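Local coordinates for beta-fructofuranosidase (Bifidobacterium adolescentis, PDB 6NOB), which probably hydrolyses terminal beta-D-fructofuranoside residues, releasing fructose from sucrose and related sugars, at residues C274-E279 / P377-V382; P283-M288 / L343-K348. One frame throughout, in Å; residues are numbered along the deposited sequence.

Contact 1: residues C274-E279 / P377-V382; sequences CGMGGE and PDLFQV
Gln381 reaches from strand 377-382 to the backbone of Gly277 and holds it with both ends of its side-chain amide. Gly277 lies in the connection between strands 268-273 and 285-295. The contact therefore joins two neighbouring blades of the five-bladed beta-propeller that family 32 enzymes share. The loop segment is irregular, so no strand pairing forms; side chains meet backbone atoms instead.

The packed part lies around Met276 and the strand. The CG of Gln381 is anti to its own carbonyl carbon (chi1 -74°), and the rest of the chain runs out straight. Met276 crosses it at about a right angle, with Met276 CG 3.7 Å from Gln381 CG. Further on, the sulfur of Met276 rests on the strand backbone, 3.8 Å from SD to Phe380 CA. The methionine chain then bends at its last torsion (chi3 -64°). This brings Met276 CE to Leu379 CD2 at 4.0 Å. Leu379 is buried and also touches Val289 of strand 285-295. Met276 also touches Leu281.

The outer side is polar and more open to solvent, with Gly275 and Gly278 exposed on the loop. The bonds to Gly277 and to Thr386 OG1 on the next strand, the second partner of Gln381 NE2, probably hold the amide and set its rotation. Gly277 N donates to Gln381 OE1 at 2.8 Å, approaching tilted from the carbonyl plane. The return bond is straighter: Gln381 NE2 donates to Gly277 O at 2.9 Å, with an angle of 169° at the hydrogen and the acceptor almost exactly in the amide plane.

Contact 2: residues P283-M288 / L343-K348; sequences PDRAYM and LFSAKK
Arg285 and Lys347, Ala286 and Ala346, Tyr287 and Ser345, and Met288 and Phe344 pair across two antiparallel strands of a propeller blade. The backbone bonds come from the hydrogen-bonded pairs. Ala286 and Ala346 exchange two, as do Met288 and Phe344. At the strand end, Lys348 N donates to Asp284 O at 3.0 Å.

Side-chain polar bonds add to this ladder. Arg285 grips Ser345 side-on. Its NE donates to Ser345 OG at 3.0 Å, near the guanidinium plane. Its NH2 donates to Ser345 O at 3.1 Å, from above the carbonyl plane. A bend at chi3 (76°) lays the guanidinium over the strand, with Lys347 N beneath its centre. Ser345 OG also bonds Glu359. Lys348 NZ donates to Pro283 O at 2.8 Å.

Apolar contacts follow the faces. Ser345 CB sits over the Tyr287 ring, 3.8 Å from its centroid, a CH-pi contact. Leu343 CD2 meets Tyr287 CD2 obliquely at 3.9 Å. On the other face, Met288 SD makes an oblique Met-aromatic contact with Phe344, 5.4 Å from the ring centroid.

With an alanine in place of Arg285, Ser345 would probably lose both donors, NE to its OG and NH2 to its O, and the backbone N of Lys347 its flat cover. Arg357 NH2 lies close to Arg285 NE, a like-charge pair, and Glu359, bonded to the same serine hydroxyl, may partly offset it.

Contacts 1 and 2 lie about 11 Å apart, centre to centre, on the same side of the chain's centre. Contact 2 is nested within the chain loop that contact 1 closes. Contact 2 lies within one sheet; contact 1 joins that sheet to the next. They meet directly twice: Cys274 SG packs on Ala286 CB at 3.6 Å, and Leu379 CD2 touches Leu343 CD1 at 4.2 Å. Leu281 bridges them too, touching Met276 and Tyr287. 1,2-Ethanediol, probably from the crystallisation liquor, is bound about 4 Å from Gly277 and from the Pro283 side chain.

Contact 1: residues C274-E279 / P377-V382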
loop_
_atom_site.group_PDB
_atom_site.type_symbol
_atom_site.label_atom_id
_atom_site.label_comp_id
_atom_site.label_asym_id
_atom_site.label_seq_id
_atom_site.Cartn_x
_atom_site.Cartn_y
_atom_site.Cartn_z
ATOM N N CYS A 274 15.275 -8.485 -10.489
ATOM C CA CYS A 274 16.587 -8.994 -10.855
ATOM C C CYS A 274 16.666 -10.510 -10.887
ATOM O O CYS A 274 17.679 -11.043 -11.349
ATOM C CB CYS A 274 17.651 -8.448 -9.889
ATOM S SG CYS A 274 17.877 -6.673 -10.012
ATOM N N GLY A 275 15.631 -11.214 -10.431
ATOM C CA GLY A 275 15.715 -12.651 -10.263
ATOM C C GLY A 275 14.976 -13.485 -11.289
ATOM O O GLY A 275 14.709 -14.665 -11.042
ATOM N N MET A 276 14.649 -12.908 -12.443
ATOM C CA MET A 276 13.940 -13.646 -13.478
ATOM C C MET A 276 14.913 -14.344 -14.427
ATOM O O MET A 276 16.123 -14.100 -14.422
ATOM C CB MET A 276 13.015 -12.721 -14.268
ATOM C CG MET A 276 11.769 -12.302 -13.524
ATOM S SD MET A 276 10.645 -11.349 -14.562
ATOM C CE MET A 276 11.636 -9.899 -14.892
ATOM N N GLY A 277 14.359 -15.229 -15.255
ATOM C CA GLY A 277 15.134 -15.969 -16.229
ATOM C C GLY A 277 14.339 -16.289 -17.479
ATOM O O GLY A 277 13.256 -15.733 -17.690
ATOM N N GLY A 278 14.860 -17.180 -18.312
ATOM C CA GLY A 278 14.209 -17.549 -19.552
ATOM C C GLY A 278 14.903 -16.950 -20.763
ATOM O O GLY A 278 15.783 -16.092 -20.667
ATOM N N GLU A 279 14.469 -17.417 -21.937
ATOM C CA GLU A 279 15.132 -17.051 -23.184
ATOM C C GLU A 279 14.909 -15.596 -23.576
ATOM O O GLU A 279 15.631 -15.087 -24.441
ATOM C CB GLU A 279 14.653 -17.961 -24.313
ATOM C CG GLU A 279 15.294 -19.335 -24.311
ATOM C CD GLU A 279 15.309 -19.966 -25.686
ATOM O OE1 GLU A 279 15.176 -19.225 -26.683
ATOM O OE2 GLU A 279 15.451 -21.205 -25.771
ATOM N N PRO A 377 2.982 -1.116 -11.162
ATOM C CA PRO A 377 3.191 -2.381 -11.867
ATOM C C PRO A 377 4.201 -3.259 -11.139
ATOM O O PRO A 377 4.896 -2.831 -10.217
ATOM C CB PRO A 377 3.732 -1.931 -13.224
ATOM C CG PRO A 377 4.519 -0.703 -12.890
ATOM C CD PRO A 377 3.769 -0.023 -11.761
ATOM N N ASP A 378 4.270 -4.509 -11.583
ATOM C CA ASP A 378 5.217 -5.469 -11.038
ATOM C C ASP A 378 5.363 -6.604 -12.039
ATOM O O ASP A 378 4.384 -7.005 -12.675
ATOM C CB ASP A 378 4.759 -6.005 -9.675
ATOM C CG ASP A 378 5.919 -6.481 -8.813
ATOM O OD1 ASP A 378 7.014 -6.721 -9.365
ATOM O OD2 ASP A 378 5.736 -6.611 -7.583
ATOM N N LEU A 379 6.588 -7.099 -12.184
ATOM C CA LEU A 379 6.883 -8.192 -13.104
ATOM C C LEU A 379 7.855 -9.132 -12.414
ATOM O O LEU A 379 8.952 -8.717 -12.029
ATOM C CB LEU A 379 7.470 -7.671 -14.419
ATOM C CG LEU A 379 7.667 -8.694 -15.538
ATOM C CD1 LEU A 379 6.326 -9.184 -16.065
ATOM C CD2 LEU A 379 8.503 -8.095 -16.655
ATOM N N PHE A 380 7.449 -10.386 -12.246
ATOM C CA PHE A 380 8.272 -11.362 -11.551
ATOM C C PHE A 380 7.920 -12.750 -12.065
ATOM O O PHE A 380 6.987 -12.927 -12.852
ATOM C CB PHE A 380 8.077 -11.274 -10.034
ATOM C CG PHE A 380 6.642 -11.396 -9.603
ATOM C CD1 PHE A 380 6.087 -12.638 -9.334
ATOM C CD2 PHE A 380 5.844 -10.267 -9.475
ATOM C CE1 PHE A 380 4.762 -12.752 -8.944
ATOM C CE2 PHE A 380 4.520 -10.375 -9.084
ATOM C CZ PHE A 380 3.978 -11.618 -8.819
ATOM N N GLN A 381 8.681 -13.739 -11.600
ATOM C CA GLN A 381 8.446 -15.134 -11.939
ATOM C C GLN A 381 8.305 -15.949 -10.663
ATOM O O GLN A 381 9.057 -15.753 -9.704
ATOM C CB GLN A 381 9.576 -15.693 -12.803
ATOM C CG GLN A 381 9.527 -15.185 -14.229
ATOM C CD GLN A 381 10.772 -15.509 -15.015
ATOM O OE1 GLN A 381 11.767 -15.978 -14.463
ATOM N NE2 GLN A 381 10.727 -15.257 -16.316
ATOM N N VAL A 382 7.332 -16.856 -10.656
ATOM C CA VAL A 382 7.102 -17.732 -9.512
ATOM C C VAL A 382 6.551 -19.057 -10.024
ATOM O O VAL A 382 5.729 -19.090 -10.946
ATOM C CB VAL A 382 6.169 -17.065 -8.474
ATOM C CG1 VAL A 382 4.731 -17.002 -8.975
ATOM C CG2 VAL A 382 6.246 -17.791 -7.147
#

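Contact 2: residues P283-M288 / L343-K348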
loop_
_atom_site.group_PDB
_atom_site.type_symbol
_atom_site.label_atom_id
_atom_site.label_comp_id
_atom_site.label_asym_id
_atom_site.label_seq_id
_atom_site.Cartn_x
_atom_site.Cartn_y
_atom_site.Cartn_z
ATOM N N PRO A 283 20.505 -12.218 -18.833
ATOM C CA PRO A 283 20.838 -12.477 -17.423
ATOM C C PRO A 283 21.815 -11.474 -16.834
ATOM O O PRO A 283 21.912 -11.377 -15.604
ATOM C CB PRO A 283 21.432 -13.891 -17.455
ATOM C CG PRO A 283 21.957 -14.043 -18.846
ATOM C CD PRO A 283 21.014 -13.272 -19.729
ATOM N N ASP A 284 22.534 -10.724 -17.665
ATOM C CA ASP A 284 23.448 -9.692 -17.200
ATOM C C ASP A 284 22.782 -8.328 -17.063
ATOM O O ASP A 284 23.476 -7.338 -16.809
ATOM C CB ASP A 284 24.649 -9.588 -18.145
ATOM C CG ASP A 284 25.444 -10.878 -18.222
ATOM O OD1 ASP A 284 25.628 -11.528 -17.170
ATOM O OD2 ASP A 284 25.880 -11.243 -19.336
ATOM N N ARG A 285 21.461 -8.250 -17.216
ATOM C CA ARG A 285 20.743 -6.989 -17.101
ATOM C C ARG A 285 19.601 -7.128 -16.105
ATOM O O ARG A 285 18.965 -8.182 -16.018
ATOM C CB ARG A 285 20.196 -6.532 -18.462
ATOM C CG ARG A 285 21.262 -6.355 -19.538
ATOM C CD ARG A 285 20.661 -5.852 -20.848
ATOM N NE ARG A 285 20.343 -4.427 -20.797
ATOM C CZ ARG A 285 21.219 -3.456 -21.039
ATOM N NH1 ARG A 285 22.473 -3.753 -21.349
ATOM N NH2 ARG A 285 20.842 -2.187 -20.967
ATOM N N ALA A 286 19.358 -6.063 -15.346
ATOM C CA ALA A 286 18.179 -5.961 -14.499
ATOM C C ALA A 286 17.057 -5.286 -15.276
ATOM O O ALA A 286 17.303 -4.470 -16.166
ATOM C CB ALA A 286 18.486 -5.174 -13.226
ATOM N N TYR A 287 15.820 -5.627 -14.930
ATOM C CA TYR A 287 14.662 -5.185 -15.691
ATOM C C TYR A 287 13.716 -4.373 -14.817
ATOM O O TYR A 287 13.484 -4.707 -13.652
ATOM C CB TYR A 287 13.941 -6.382 -16.318
ATOM C CG TYR A 287 14.697 -6.922 -17.507
ATOM C CD1 TYR A 287 15.750 -7.813 -17.336
ATOM C CD2 TYR A 287 14.387 -6.508 -18.799
ATOM C CE1 TYR A 287 16.461 -8.298 -18.422
ATOM C CE2 TYR A 287 15.089 -6.986 -19.890
ATOM C CZ TYR A 287 16.125 -7.880 -19.696
ATOM O OH TYR A 287 16.829 -8.359 -20.778
ATOM N N MET A 288 13.177 -3.301 -15.401
ATOM C CA MET A 288 12.331 -2.339 -14.707
ATOM C C MET A 288 11.041 -2.163 -15.497
ATOM O O MET A 288 11.082 -1.853 -16.694
ATOM C CB MET A 288 13.055 -0.993 -14.548
ATOM C CG MET A 288 12.177 0.171 -14.083
ATOM S SD MET A 288 12.914 1.801 -14.384
ATOM C CE MET A 288 14.375 1.752 -13.348
ATOM N N LEU A 343 8.859 -1.450 -20.430
ATOM C CA LEU A 343 9.968 -2.210 -19.877
ATOM C C LEU A 343 11.296 -1.536 -20.199
ATOM O O LEU A 343 11.516 -1.077 -21.325
ATOM C CB LEU A 343 9.961 -3.639 -20.423
ATOM C CG LEU A 343 10.919 -4.637 -19.772
ATOM C CD1 LEU A 343 10.567 -4.851 -18.311
ATOM C CD2 LEU A 343 10.902 -5.954 -20.527
ATOM N N PHE A 344 12.177 -1.480 -19.200
ATOM C CA PHE A 344 13.526 -0.953 -19.341
ATOM C C PHE A 344 14.516 -1.940 -18.741
ATOM O O PHE A 344 14.177 -2.721 -17.848
ATOM C CB PHE A 344 13.691 0.406 -18.649
ATOM C CG PHE A 344 12.797 1.485 -19.188
ATOM C CD1 PHE A 344 11.490 1.611 -18.745
ATOM C CD2 PHE A 344 13.272 2.387 -20.125
ATOM C CE1 PHE A 344 10.671 2.610 -19.234
ATOM C CE2 PHE A 344 12.458 3.387 -20.619
ATOM C CZ PHE A 344 11.156 3.500 -20.174
ATOM N N SER A 345 15.755 -1.897 -19.229
ATOM C CA SER A 345 16.798 -2.768 -18.702
ATOM C C SER A 345 18.119 -2.018 -18.624
ATOM O O SER A 345 18.393 -1.118 -19.421
ATOM C CB SER A 345 16.989 -4.030 -19.552
ATOM O OG SER A 345 17.410 -3.705 -20.860
ATOM N N ALA A 346 18.939 -2.413 -17.653
ATOM C CA ALA A 346 20.261 -1.838 -17.452
ATOM C C ALA A 346 21.258 -2.946 -17.150
ATOM O O ALA A 346 20.924 -3.927 -16.479
ATOM C CB ALA A 346 20.259 -0.815 -16.311
ATOM N N LYS A 347 22.484 -2.782 -17.640
ATOM C CA LYS A 347 23.527 -3.766 -17.387
ATOM C C LYS A 347 23.998 -3.680 -15.941
ATOM O O LYS A 347 24.351 -2.602 -15.453
ATOM C CB LYS A 347 24.705 -3.557 -18.338
ATOM C CG LYS A 347 25.789 -4.612 -18.200
ATOM C CD LYS A 347 26.370 -5.000 -19.551
ATOM C CE LYS A 347 27.235 -6.248 -19.441
ATOM N NZ LYS A 347 28.588 -6.047 -20.035
ATOM N N LYS A 348 23.996 -4.820 -15.255
ATOM C CA LYS A 348 24.518 -4.874 -13.901
ATOM C C LYS A 348 26.044 -4.760 -13.921
ATOM O O LYS A 348 26.689 -5.152 -14.898
ATOM C CB LYS A 348 24.089 -6.172 -13.220
ATOM C CG LYS A 348 22.584 -6.282 -13.020
ATOM C CD LYS A 348 22.179 -7.658 -12.511
ATOM C CE LYS A 348 22.428 -8.735 -13.554
ATOM N NZ LYS A 348 21.845 -10.044 -13.146
HETATM O O HOH W 1 19.278 -9.745 -13.278
#